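PDB 6RJ1: Mgp-operon protein 3 from Mycoplasma pneumoniae, which is the P40/P90 surface protein, a membrane-associated adhesin that probably takes part in attaching this human pathogen to host cells. Local coordinates for residues N183-D188 / Y573-A578; T359-H364 / G877-V882; E510-F515 / P658-G663; A845-T850 / G870-Y875. All blocks are in the same frame, centred on the assembly; numbering follows the deposited sequence.

Interaction 1: N183-D188 / Y573-A578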
loop_
_atom_site.group_PDB
_atom_site.type_symbol
_atom_site.label_atom_id
_atom_site.label_comp_id
_atom_site.label_asym_id
_atom_site.label_seq_id
_atom_site.Cartn_x
_atom_site.Cartn_y
_atom_site.Cartn_z
ATOM N N ASN A 183 16.009 -17.360 -6.023
ATOM C CA ASN A 183 16.748 -16.343 -6.763
ATOM C C ASN A 183 16.805 -16.607 -8.258
ATOM O O ASN A 183 16.978 -17.750 -8.694
ATOM C CB ASN A 183 18.179 -16.231 -6.235
ATOM C CG ASN A 183 18.408 -15.188 -5.188
ATOM O OD1 ASN A 183 17.672 -14.198 -5.050
ATOM N ND2 ASN A 183 19.473 -15.384 -4.447
ATOM N N GLY A 184 16.692 -15.527 -9.017
ATOM C CA GLY A 184 16.824 -15.544 -10.460
ATOM C C GLY A 184 18.278 -15.709 -10.860
ATOM O O GLY A 184 19.172 -15.741 -10.005
ATOM N N VAL A 185 18.518 -15.829 -12.161
ATOM C CA VAL A 185 19.833 -16.010 -12.764
ATOM C C VAL A 185 20.730 -14.757 -12.569
ATOM O O VAL A 185 20.203 -13.654 -12.499
ATOM C CB VAL A 185 19.605 -16.432 -14.243
ATOM C CG1 VAL A 185 20.728 -16.002 -15.167
ATOM C CG2 VAL A 185 19.381 -17.935 -14.338
ATOM N N ALA A 186 22.065 -14.938 -12.409
ATOM C CA ALA A 186 23.029 -13.846 -12.240
ATOM C C ALA A 186 23.145 -13.056 -13.540
ATOM O O ALA A 186 22.977 -13.640 -14.607
ATOM C CB ALA A 186 24.383 -14.410 -11.861
ATOM N N GLN A 187 23.443 -11.751 -13.474
ATOM C CA GLN A 187 23.522 -10.954 -14.700
ATOM C C GLN A 187 24.663 -11.376 -15.658
ATOM O O GLN A 187 24.485 -11.187 -16.856
ATOM C CB GLN A 187 23.521 -9.438 -14.430
ATOM C CG GLN A 187 24.723 -8.850 -13.720
ATOM C CD GLN A 187 24.673 -7.335 -13.706
ATOM O OE1 GLN A 187 23.882 -6.678 -14.412
ATOM N NE2 GLN A 187 25.525 -6.737 -12.894
ATOM N N ASP A 188 25.760 -12.025 -15.176
ATOM C CA ASP A 188 26.840 -12.490 -16.082
ATOM C C ASP A 188 26.381 -13.624 -16.998
ATOM O O ASP A 188 26.818 -13.689 -18.142
ATOM C CB ASP A 188 28.140 -12.862 -15.333
ATOM C CG ASP A 188 28.066 -13.994 -14.309
ATOM O OD1 ASP A 188 26.939 -14.362 -13.899
ATOM O OD2 ASP A 188 29.138 -14.490 -13.899
ATOM N N TYR A 573 13.900 -17.427 -18.257
ATOM C CA TYR A 573 12.640 -18.144 -18.471
ATOM C C TYR A 573 11.969 -18.441 -17.142
ATOM O O TYR A 573 12.642 -18.908 -16.223
ATOM C CB TYR A 573 12.883 -19.450 -19.252
ATOM C CG TYR A 573 11.746 -20.453 -19.205
ATOM C CD1 TYR A 573 10.600 -20.280 -19.980
ATOM C CD2 TYR A 573 11.826 -21.589 -18.403
ATOM C CE1 TYR A 573 9.557 -21.204 -19.945
ATOM C CE2 TYR A 573 10.789 -22.523 -18.363
ATOM C CZ TYR A 573 9.656 -22.327 -19.135
ATOM O OH TYR A 573 8.637 -23.251 -19.087
ATOM N N ASN A 574 10.646 -18.172 -17.046
ATOM C CA ASN A 574 9.801 -18.407 -15.866
ATOM C C ASN A 574 10.248 -17.565 -14.656
ATOM O O ASN A 574 10.056 -17.980 -13.510
ATOM C CB ASN A 574 9.750 -19.925 -15.521
ATOM C CG ASN A 574 8.388 -20.549 -15.314
ATOM O OD1 ASN A 574 7.370 -19.880 -15.109
ATOM N ND2 ASN A 574 8.353 -21.874 -15.340
ATOM N N GLN A 575 10.833 -16.379 -14.903
ATOM C CA GLN A 575 11.279 -15.530 -13.807
ATOM C C GLN A 575 10.881 -14.057 -13.971
ATOM O O GLN A 575 10.665 -13.577 -15.091
ATOM C CB GLN A 575 12.798 -15.686 -13.537
ATOM C CG GLN A 575 13.710 -14.692 -14.252
ATOM C CD GLN A 575 15.057 -14.555 -13.592
ATOM O OE1 GLN A 575 15.904 -15.452 -13.648
ATOM N NE2 GLN A 575 15.299 -13.417 -12.975
ATOM N N ALA A 576 10.769 -13.363 -12.821
ATOM C CA ALA A 576 10.484 -11.940 -12.747
ATOM C C ALA A 576 11.829 -11.220 -12.805
ATOM O O ALA A 576 12.845 -11.797 -12.422
ATOM C CB ALA A 576 9.767 -11.610 -11.452
ATOM N N LEU A 577 11.845 -9.988 -13.319
ATOM C CA LEU A 577 13.072 -9.218 -13.449
ATOM C C LEU A 577 13.042 -8.020 -12.517
ATOM O O LEU A 577 12.375 -7.018 -12.788
ATOM C CB LEU A 577 13.332 -8.828 -14.912
ATOM C CG LEU A 577 13.359 -9.985 -15.907
ATOM C CD1 LEU A 577 12.996 -9.522 -17.275
ATOM C CD2 LEU A 577 14.689 -10.674 -15.907
ATOM N N ALA A 578 13.733 -8.169 -11.373
ATOM C CA ALA A 578 13.813 -7.194 -10.289
ATOM C C ALA A 578 15.184 -7.260 -9.643
ATOM O O ALA A 578 15.784 -8.330 -9.584
ATOM C CB ALA A 578 12.748 -7.501 -9.249
#

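Interaction 2: T359-H364 / G877-V882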
loop_
_atom_site.group_PDB
_atom_site.type_symbol
_atom_site.label_atom_id
_atom_site.label_comp_id
_atom_site.label_asym_id
_atom_site.label_seq_id
_atom_site.Cartn_x
_atom_site.Cartn_y
_atom_site.Cartn_z
ATOM N N THR A 359 -6.147 -19.212 4.444
ATOM C CA THR A 359 -6.282 -17.850 4.963
ATOM C C THR A 359 -7.596 -17.186 4.529
ATOM O O THR A 359 -7.656 -15.959 4.400
ATOM C CB THR A 359 -5.041 -17.022 4.619
ATOM O OG1 THR A 359 -4.780 -17.130 3.217
ATOM C CG2 THR A 359 -3.811 -17.447 5.421
ATOM N N ALA A 360 -8.661 -17.999 4.359
ATOM C CA ALA A 360 -9.994 -17.552 3.948
ATOM C C ALA A 360 -10.562 -16.410 4.802
ATOM O O ALA A 360 -10.990 -15.393 4.246
ATOM C CB ALA A 360 -10.960 -18.725 3.929
ATOM N N GLN A 361 -10.532 -16.569 6.144
ATOM C CA GLN A 361 -11.062 -15.589 7.102
ATOM C C GLN A 361 -10.216 -14.331 7.186
ATOM O O GLN A 361 -10.744 -13.260 7.495
ATOM C CB GLN A 361 -11.292 -16.206 8.487
ATOM C CG GLN A 361 -12.209 -17.429 8.476
ATOM C CD GLN A 361 -11.462 -18.744 8.333
ATOM O OE1 GLN A 361 -10.335 -18.820 7.822
ATOM N NE2 GLN A 361 -12.083 -19.818 8.788
ATOM N N ALA A 362 -8.909 -14.457 6.892
ATOM C CA ALA A 362 -7.978 -13.332 6.873
ATOM C C ALA A 362 -8.282 -12.463 5.658
ATOM O O ALA A 362 -8.360 -11.243 5.797
ATOM C CB ALA A 362 -6.539 -13.828 6.838
ATOM N N LEU A 363 -8.531 -13.104 4.491
ATOM C CA LEU A 363 -8.868 -12.432 3.233
ATOM C C LEU A 363 -10.202 -11.708 3.315
ATOM O O LEU A 363 -10.268 -10.539 2.954
ATOM C CB LEU A 363 -8.861 -13.409 2.049
ATOM C CG LEU A 363 -7.521 -14.038 1.675
ATOM C CD1 LEU A 363 -7.732 -15.335 0.916
ATOM C CD2 LEU A 363 -6.639 -13.060 0.886
ATOM N N HIS A 364 -11.254 -12.382 3.814
ATOM C CA HIS A 364 -12.588 -11.793 3.993
ATOM C C HIS A 364 -12.499 -10.467 4.787
ATOM O O HIS A 364 -13.160 -9.489 4.433
ATOM C CB HIS A 364 -13.522 -12.793 4.709
ATOM C CG HIS A 364 -14.781 -12.162 5.216
ATOM N ND1 HIS A 364 -15.830 -11.860 4.364
ATOM C CD2 HIS A 364 -15.089 -11.728 6.460
ATOM C CE1 HIS A 364 -16.742 -11.269 5.114
ATOM N NE2 HIS A 364 -16.343 -11.168 6.383
ATOM N N GLY A 877 -4.227 -19.047 9.867
ATOM C CA GLY A 877 -3.785 -19.817 8.706
ATOM C C GLY A 877 -3.873 -21.319 8.902
ATOM O O GLY A 877 -4.089 -22.063 7.940
ATOM N N LYS A 878 -3.712 -21.774 10.160
ATOM C CA LYS A 878 -3.793 -23.185 10.535
ATOM C C LYS A 878 -5.216 -23.571 11.001
ATOM O O LYS A 878 -5.408 -24.614 11.640
ATOM C CB LYS A 878 -2.696 -23.552 11.549
ATOM C CG LYS A 878 -1.352 -23.822 10.873
ATOM C CD LYS A 878 -0.195 -23.885 11.860
ATOM C CE LYS A 878 1.053 -24.484 11.249
ATOM N NZ LYS A 878 1.041 -25.972 11.306
ATOM N N GLN A 879 -6.214 -22.728 10.619
ATOM C CA GLN A 879 -7.659 -22.850 10.875
ATOM C C GLN A 879 -8.016 -23.070 12.364
ATOM O O GLN A 879 -8.922 -23.834 12.697
ATOM C CB GLN A 879 -8.299 -23.918 9.965
ATOM C CG GLN A 879 -8.406 -23.505 8.492
ATOM C CD GLN A 879 -9.257 -22.281 8.278
ATOM O OE1 GLN A 879 -10.476 -22.296 8.468
ATOM N NE2 GLN A 879 -8.625 -21.190 7.876
ATOM N N GLN A 880 -7.308 -22.357 13.247
ATOM C CA GLN A 880 -7.503 -22.377 14.695
ATOM C C GLN A 880 -8.141 -21.043 15.072
ATOM O O GLN A 880 -7.814 -20.023 14.462
ATOM C CB GLN A 880 -6.153 -22.519 15.438
ATOM C CG GLN A 880 -5.212 -23.639 14.952
ATOM C CD GLN A 880 -5.737 -25.038 15.174
ATOM O OE1 GLN A 880 -6.295 -25.373 16.231
ATOM N NE2 GLN A 880 -5.550 -25.893 14.176
ATOM N N GLN A 881 -9.049 -21.045 16.068
ATOM C CA GLN A 881 -9.727 -19.838 16.558
ATOM C C GLN A 881 -8.697 -18.797 16.996
ATOM O O GLN A 881 -7.703 -19.142 17.640
ATOM C CB GLN A 881 -10.682 -20.180 17.713
ATOM C CG GLN A 881 -12.146 -19.909 17.383
ATOM C CD GLN A 881 -13.117 -20.446 18.415
ATOM O OE1 GLN A 881 -12.895 -21.482 19.050
ATOM N NE2 GLN A 881 -14.233 -19.759 18.594
ATOM N N VAL A 882 -8.896 -17.542 16.594
ATOM C CA VAL A 882 -7.957 -16.473 16.924
ATOM C C VAL A 882 -8.129 -16.010 18.379
ATOM O O VAL A 882 -9.248 -15.735 18.833
ATOM C CB VAL A 882 -8.007 -15.322 15.886
ATOM C CG1 VAL A 882 -7.250 -14.081 16.358
ATOM C CG2 VAL A 882 -7.454 -15.799 14.556
#

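Interaction 3: E510-F515 / P658-G663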
loop_
_atom_site.group_PDB
_atom_site.type_symbol
_atom_site.label_atom_id
_atom_site.label_comp_id
_atom_site.label_asym_id
_atom_site.label_seq_id
_atom_site.Cartn_x
_atom_site.Cartn_y
_atom_site.Cartn_z
ATOM N N GLU A 510 10.542 3.487 -12.567
ATOM C CA GLU A 510 10.137 3.284 -13.959
ATOM C C GLU A 510 11.023 2.329 -14.740
ATOM O O GLU A 510 10.508 1.613 -15.598
ATOM C CB GLU A 510 10.005 4.619 -14.696
ATOM C CG GLU A 510 8.767 5.416 -14.298
ATOM C CD GLU A 510 8.531 6.711 -15.058
ATOM O OE1 GLU A 510 9.472 7.211 -15.717
ATOM O OE2 GLU A 510 7.394 7.230 -14.987
ATOM N N ASN A 511 12.337 2.312 -14.469
ATOM C CA ASN A 511 13.253 1.423 -15.185
ATOM C C ASN A 511 13.033 -0.033 -14.819
ATOM O O ASN A 511 13.218 -0.913 -15.654
ATOM C CB ASN A 511 14.718 1.840 -15.010
ATOM C CG ASN A 511 15.066 3.126 -15.706
ATOM O OD1 ASN A 511 14.260 3.705 -16.454
ATOM N ND2 ASN A 511 16.273 3.619 -15.460
ATOM N N GLN A 512 12.591 -0.285 -13.587
ATOM C CA GLN A 512 12.330 -1.643 -13.135
ATOM C C GLN A 512 10.941 -2.138 -13.572
ATOM O O GLN A 512 10.667 -3.325 -13.426
ATOM C CB GLN A 512 12.570 -1.783 -11.620
ATOM C CG GLN A 512 13.258 -3.094 -11.283
ATOM C CD GLN A 512 13.907 -3.120 -9.928
ATOM O OE1 GLN A 512 13.571 -3.953 -9.085
ATOM N NE2 GLN A 512 14.878 -2.241 -9.704
ATOM N N LEU A 513 10.095 -1.251 -14.168
ATOM C CA LEU A 513 8.752 -1.607 -14.636
ATOM C C LEU A 513 8.789 -2.606 -15.772
ATOM O O LEU A 513 7.867 -3.401 -15.923
ATOM C CB LEU A 513 7.922 -0.370 -15.037
ATOM C CG LEU A 513 7.428 0.574 -13.916
ATOM C CD1 LEU A 513 6.820 1.835 -14.497
ATOM C CD2 LEU A 513 6.392 -0.092 -13.024
ATOM N N GLY A 514 9.851 -2.563 -16.564
ATOM C CA GLY A 514 10.022 -3.467 -17.689
ATOM C C GLY A 514 11.070 -3.023 -18.681
ATOM O O GLY A 514 11.801 -2.056 -18.444
ATOM N N PHE A 515 11.127 -3.734 -19.808
ATOM C CA PHE A 515 12.078 -3.493 -20.883
ATOM C C PHE A 515 11.529 -2.598 -21.995
ATOM O O PHE A 515 10.431 -2.814 -22.516
ATOM C CB PHE A 515 12.594 -4.830 -21.440
ATOM C CG PHE A 515 13.546 -4.738 -22.605
ATOM C CD1 PHE A 515 14.899 -4.481 -22.402
ATOM C CD2 PHE A 515 13.099 -4.947 -23.905
ATOM C CE1 PHE A 515 15.782 -4.407 -23.479
ATOM C CE2 PHE A 515 13.985 -4.873 -24.986
ATOM C CZ PHE A 515 15.323 -4.618 -24.763
ATOM N N PRO A 658 5.237 -3.750 -0.508
ATOM C CA PRO A 658 6.143 -2.690 -0.978
ATOM C C PRO A 658 7.479 -3.182 -1.568
ATOM O O PRO A 658 8.351 -2.354 -1.871
ATOM C CB PRO A 658 6.350 -1.817 0.276
ATOM C CG PRO A 658 5.415 -2.342 1.303
ATOM C CD PRO A 658 5.215 -3.772 0.967
ATOM N N LEU A 659 7.636 -4.516 -1.760
ATOM C CA LEU A 659 8.856 -5.100 -2.333
ATOM C C LEU A 659 8.787 -5.383 -3.822
ATOM O O LEU A 659 7.794 -5.940 -4.301
ATOM C CB LEU A 659 9.287 -6.373 -1.598
ATOM C CG LEU A 659 9.701 -6.243 -0.121
ATOM C CD1 LEU A 659 10.425 -7.473 0.319
ATOM C CD2 LEU A 659 10.556 -5.009 0.141
ATOM N N ASN A 660 9.874 -5.045 -4.544
ATOM C CA ASN A 660 10.026 -5.319 -5.979
ATOM C C ASN A 660 10.530 -6.743 -6.175
ATOM O O ASN A 660 10.004 -7.462 -7.018
ATOM C CB ASN A 660 10.992 -4.325 -6.649
ATOM C CG ASN A 660 10.321 -3.122 -7.249
ATOM O OD1 ASN A 660 9.219 -2.720 -6.852
ATOM N ND2 ASN A 660 10.974 -2.514 -8.225
ATOM N N SER A 661 11.543 -7.148 -5.383
ATOM C CA SER A 661 12.141 -8.481 -5.447
ATOM C C SER A 661 11.817 -9.315 -4.212
ATOM O O SER A 661 11.857 -8.811 -3.082
ATOM C CB SER A 661 13.652 -8.389 -5.633
ATOM O OG SER A 661 14.253 -9.674 -5.687
ATOM N N TYR A 662 11.512 -10.600 -4.449
ATOM C CA TYR A 662 11.223 -11.596 -3.425
ATOM C C TYR A 662 12.326 -12.643 -3.399
ATOM O O TYR A 662 12.143 -13.712 -2.811
ATOM C CB TYR A 662 9.880 -12.266 -3.711
ATOM C CG TYR A 662 8.671 -11.454 -3.305
ATOM C CD1 TYR A 662 8.475 -11.074 -1.977
ATOM C CD2 TYR A 662 7.667 -11.159 -4.221
ATOM C CE1 TYR A 662 7.326 -10.389 -1.581
ATOM C CE2 TYR A 662 6.509 -10.489 -3.833
ATOM C CZ TYR A 662 6.343 -10.107 -2.512
ATOM O OH TYR A 662 5.211 -9.439 -2.132
ATOM N N GLY A 663 13.452 -12.335 -4.053
ATOM C CA GLY A 663 14.612 -13.212 -4.154
ATOM C C GLY A 663 15.148 -13.576 -2.790
ATOM O O GLY A 663 15.551 -12.696 -2.028
#

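Interaction 4: A845-T850 / G870-Y875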
loop_
_atom_site.group_PDB
_atom_site.type_symbol
_atom_site.label_atom_id
_atom_site.label_comp_id
_atom_site.label_asym_id
_atom_site.label_seq_id
_atom_site.Cartn_x
_atom_site.Cartn_y
_atom_site.Cartn_z
ATOM N N ALA A 845 3.185 -3.726 20.355
ATOM C CA ALA A 845 2.338 -4.846 20.757
ATOM C C ALA A 845 0.926 -4.704 20.176
ATOM O O ALA A 845 0.169 -5.677 20.176
ATOM C CB ALA A 845 2.278 -4.926 22.277
ATOM N N VAL A 846 0.583 -3.490 19.687
ATOM C CA VAL A 846 -0.701 -3.124 19.077
ATOM C C VAL A 846 -0.785 -3.670 17.646
ATOM O O VAL A 846 0.127 -3.443 16.849
ATOM C CB VAL A 846 -0.907 -1.580 19.096
ATOM C CG1 VAL A 846 -2.223 -1.173 18.445
ATOM C CG2 VAL A 846 -0.815 -1.019 20.513
ATOM N N ASP A 847 -1.908 -4.347 17.320
ATOM C CA ASP A 847 -2.204 -4.892 15.986
ATOM C C ASP A 847 -2.592 -3.740 15.075
ATOM O O ASP A 847 -3.675 -3.175 15.228
ATOM C CB ASP A 847 -3.351 -5.914 16.065
ATOM C CG ASP A 847 -3.475 -6.839 14.879
ATOM O OD1 ASP A 847 -3.228 -6.385 13.738
ATOM O OD2 ASP A 847 -3.821 -8.019 15.085
ATOM N N LEU A 848 -1.706 -3.381 14.136
ATOM C CA LEU A 848 -1.946 -2.261 13.223
ATOM C C LEU A 848 -3.050 -2.526 12.179
ATOM O O LEU A 848 -3.546 -1.576 11.575
ATOM C CB LEU A 848 -0.641 -1.803 12.541
ATOM C CG LEU A 848 0.452 -1.240 13.439
ATOM C CD1 LEU A 848 1.727 -0.965 12.636
ATOM C CD2 LEU A 848 -0.011 0.017 14.190
ATOM N N THR A 849 -3.446 -3.802 11.985
ATOM C CA THR A 849 -4.495 -4.172 11.025
ATOM C C THR A 849 -5.894 -3.957 11.620
ATOM O O THR A 849 -6.881 -4.009 10.883
ATOM C CB THR A 849 -4.332 -5.637 10.551
ATOM O OG1 THR A 849 -4.792 -6.553 11.559
ATOM C CG2 THR A 849 -2.916 -5.978 10.131
ATOM N N THR A 850 -5.981 -3.750 12.951
ATOM C CA THR A 850 -7.251 -3.617 13.671
ATOM C C THR A 850 -7.718 -2.169 13.887
ATOM O O THR A 850 -8.671 -1.956 14.642
ATOM C CB THR A 850 -7.193 -4.377 14.995
ATOM O OG1 THR A 850 -6.195 -3.804 15.832
ATOM C CG2 THR A 850 -6.968 -5.865 14.813
ATOM N N GLY A 870 -11.791 -6.812 17.686
ATOM C CA GLY A 870 -12.863 -7.473 16.946
ATOM C C GLY A 870 -12.668 -7.432 15.441
ATOM O O GLY A 870 -13.322 -8.174 14.699
ATOM N N GLU A 871 -11.753 -6.557 14.985
ATOM C CA GLU A 871 -11.380 -6.384 13.587
ATOM C C GLU A 871 -10.394 -7.473 13.114
ATOM O O GLU A 871 -10.060 -7.501 11.937
ATOM C CB GLU A 871 -10.833 -4.963 13.347
ATOM C CG GLU A 871 -11.683 -4.116 12.409
ATOM C CD GLU A 871 -13.030 -3.652 12.936
ATOM O OE1 GLU A 871 -13.072 -3.016 14.014
ATOM O OE2 GLU A 871 -14.048 -3.912 12.255
ATOM N N LYS A 872 -9.951 -8.372 14.019
ATOM C CA LYS A 872 -9.051 -9.499 13.719
ATOM C C LYS A 872 -9.818 -10.609 12.978
ATOM O O LYS A 872 -11.025 -10.738 13.210
ATOM C CB LYS A 872 -8.500 -10.102 15.027
ATOM C CG LYS A 872 -7.331 -9.359 15.630
ATOM C CD LYS A 872 -6.771 -10.105 16.825
ATOM C CE LYS A 872 -5.679 -9.344 17.527
ATOM N NZ LYS A 872 -6.138 -8.791 18.827
ATOM N N PRO A 873 -9.162 -11.470 12.151
ATOM C CA PRO A 873 -9.902 -12.581 11.505
ATOM C C PRO A 873 -10.398 -13.597 12.532
ATOM O O PRO A 873 -9.846 -13.656 13.625
ATOM C CB PRO A 873 -8.863 -13.218 10.573
ATOM C CG PRO A 873 -7.755 -12.207 10.459
ATOM C CD PRO A 873 -7.735 -11.491 11.762
ATOM N N THR A 874 -11.449 -14.366 12.203
ATOM C CA THR A 874 -12.022 -15.354 13.140
ATOM C C THR A 874 -11.117 -16.574 13.353
ATOM O O THR A 874 -11.058 -17.098 14.465
ATOM C CB THR A 874 -13.446 -15.762 12.742
ATOM O OG1 THR A 874 -13.444 -16.316 11.423
ATOM C CG2 THR A 874 -14.441 -14.611 12.849
ATOM N N TYR A 875 -10.420 -17.016 12.290
ATOM C CA TYR A 875 -9.508 -18.160 12.320
ATOM C C TYR A 875 -8.177 -17.823 11.663
ATOM O O TYR A 875 -8.139 -17.021 10.722
ATOM C CB TYR A 875 -10.145 -19.392 11.655
ATOM C CG TYR A 875 -11.334 -19.941 12.408
ATOM C CD1 TYR A 875 -12.612 -19.433 12.199
ATOM C CD2 TYR A 875 -11.185 -20.976 13.323
ATOM C CE1 TYR A 875 -13.709 -19.918 12.912
ATOM C CE2 TYR A 875 -12.278 -21.484 14.028
ATOM C CZ TYR A 875 -13.540 -20.950 13.821
ATOM O OH TYR A 875 -14.620 -21.444 14.520
#

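Interaction 1: N183-D188 / Y573-A578
Val185 and Gln575 meet through one directed hydrogen bond, a useful example of a side-chain amide standing in for a backbone partner. The N-H of Val185 points at Gln575 OE1, with 3.0 Å between Val185 N and Gln575 OE1 and an angle of 165° at the hydrogen. The donor lies in the carbonyl plane and uses a lone pair of OE1, much as it would use a peptide oxygen. The other end of the same amide turns back on its own chain: Gln575 NE2 donates to Ala576 O over 3.0 Å, with Ala576 O close to the amide plane of Gln575. Since one bond grips the oxygen and another the nitrogen, the bonding pattern is consistent with this orientation of the amide rather than the flipped one; a weak bond from NE2 to the hydroxyl of Thr219 adds a further restraint.

The fold places the two segments side by side. Strand 575-577 pairs antiparallel with strand 220-222 in a large mixed sheet, while Gly184 and Val185 form backbone hydrogen bonds with Gly220 and Thr219. The loop that leads through the N-cap residue Ala186 into helix 187-192 is thereby laid along the same region of chain, and Gln575, extended beyond CG, reaches across to it.

Packing is confined to the amide head and the backbone of Gly184 and Val185. Gly184 CA sits 3.3 Å from Gln575 OE1 and 3.7 Å from Gln575 CD, its lack of a side chain letting the amide lie directly against the main chain. Val185 contributes its CB, 3.9 Å from Gln575 OE1.

Interaction 2: T359-H364 / G877-V882
Gln361 and Gln879 face each other amide to amide, the two planes only 18° apart, and each group is at once donor and acceptor to the other. Gln879 NE2 gives a hydrogen to Gln361 OE1 at 2.9 Å, and Gln361 NE2 returns one to Gln879 OE1 at 3.0 Å. Both bonds are nearly straight, and both end on a lone pair in the carbonyl plane of the acceptor. The shape depends on two bent chains: Gln361 turns at its second torsion (chi2 92°) and Gln879 at its own (chi2 -61°), which brings the two heads together almost in one plane. Gln879 is held on a second front as well, its NE2 also bonding Asn358 O and its OE1 accepting from Val271 N, so that both atoms of this buried amide serve two partners.

Beside the amide pair the backbones come closer, Thr359 and Gly877 having CA atoms 4.9 Å apart. Here the methyl CG2 of Thr359 rests 4.1 Å from Gly877 CA, while its hydroxyl is occupied by Val238 O. A backbone bond between Gly877 and Asn358 tightens the same junction.

The arrangement is a cyclic carboxamide pair, with two reciprocal N-H to O=C bonds closing a ring, and it fastens the first turn of helix 360-365 to the loop joining strands 862-868 and 888-896.

Interaction 3: E510-F515 / P658-G663
Gln512 and Asn660 are the closest pair of residues along the two backbones, yet their CA atoms stand 8.4 Å apart, so side chains alone bridge the segments. Gln512, extended beyond CG, offers its amide oxygen, and Asn660 ND2 approaches Gln512 OE1 to 3.1 Å with a nearly straight N-H (169°). The oxygen is met from an unusual quarter: the donor stands above the carbonyl plane, 77° out of it, and not on a lone pair. The two amide planes are accordingly turned 72° apart, while the bond stays within the plane of Asn660's own amide. Asn660 ND2 also lies over the aliphatic stem, 3.8 Å from Gln512 CB.

Stronger partners fix both heads. Trp579 N also donates to Gln512 OE1, and Lys556 NZ binds Asn660 OD1, an ammonium that would tend to polarise the amide and make its N-H a better donor. Just beyond, Ser661 OG accepts from Gly663 N in an ST turn.

Both side chains also touch Val560, so this buried amide-amide hydrogen bond packs on strand 549-563 of the large mixed sheet, linking the C-terminal region of helix 503-511 to the loop before helix 666-673 within the MgpC adhesin region.

Interaction 4: A845-T850 / G870-Y875
The carboxylate of Asp847 meets Lys872 through one oxygen and holds its own loop with the other. OD2 lies against the aliphatic part of the lysine, 3.3 Å from Lys872 CE, and the two side chains cross at a slant. OD1 is gripped twice from one face of the carboxylate: Thr849 N donates to Asp847 OD1 at 3.1 Å on the anti side, near the plane, and Thr849 OG1 donates to the same oxygen at 2.7 Å from above it. The backbone bond makes an Asx turn. Placing CG opposite the backbone N (chi1 -162°) aims the carboxylate across the contact while keeping OD1 within range of Thr849. A second flat group, the carbonyl of Asp847, also takes two donors on one face, Thr850 N and Thr850 OG1, the hydroxyl being 2.7 Å from Asp847 O.

With its hydroxyl so engaged, Thr850 presents its methyl to the other loop: CG2 packs 3.6 Å from Lys872 CG. Next to it the chains run close, Thr850 CA lying 3.8 Å from Glu871 CB, although the Glu871 chain, bent at chi2, carries its carboxylate off from the contact. These loops flank strands 851-857 and 862-868 of one antiparallel sheet, and Thr850 bonds the backbone of Asp868 where the first strand begins.

Lys872 NZ bonds Asn884 O and lies 4.5 Å from Asp847 OD2, beyond a salt bridge. The contact therefore rests on van der Waals packing, in part of a carboxylate oxygen against the lysine's methylenes, with the opposite charges probably adding a diffuse attraction.

How the interactions relate
The four contacts fall into two pairs. Interactions 1 and 3 have centres 12 Å apart and touch at Ala578, whose CA lies 3.5 Å from Gln512 OE1; Asn183 OD1 likewise packs against Gly663 CA. Interactions 2 and 4, also 12 Å apart between centres, share one loop: Val882 N probably hydrogen-bonds Thr874 O at 3.1 Å, and Gln361 packs on Thr874 and Tyr875. The pairs are separate, with about 12 Å between the nearest atoms of interactions 3 and 4, which lie on opposite sides of the chain's centre. Along the sequence, both segments of interactions 3 and 4 lie between 359-364 and 877-882.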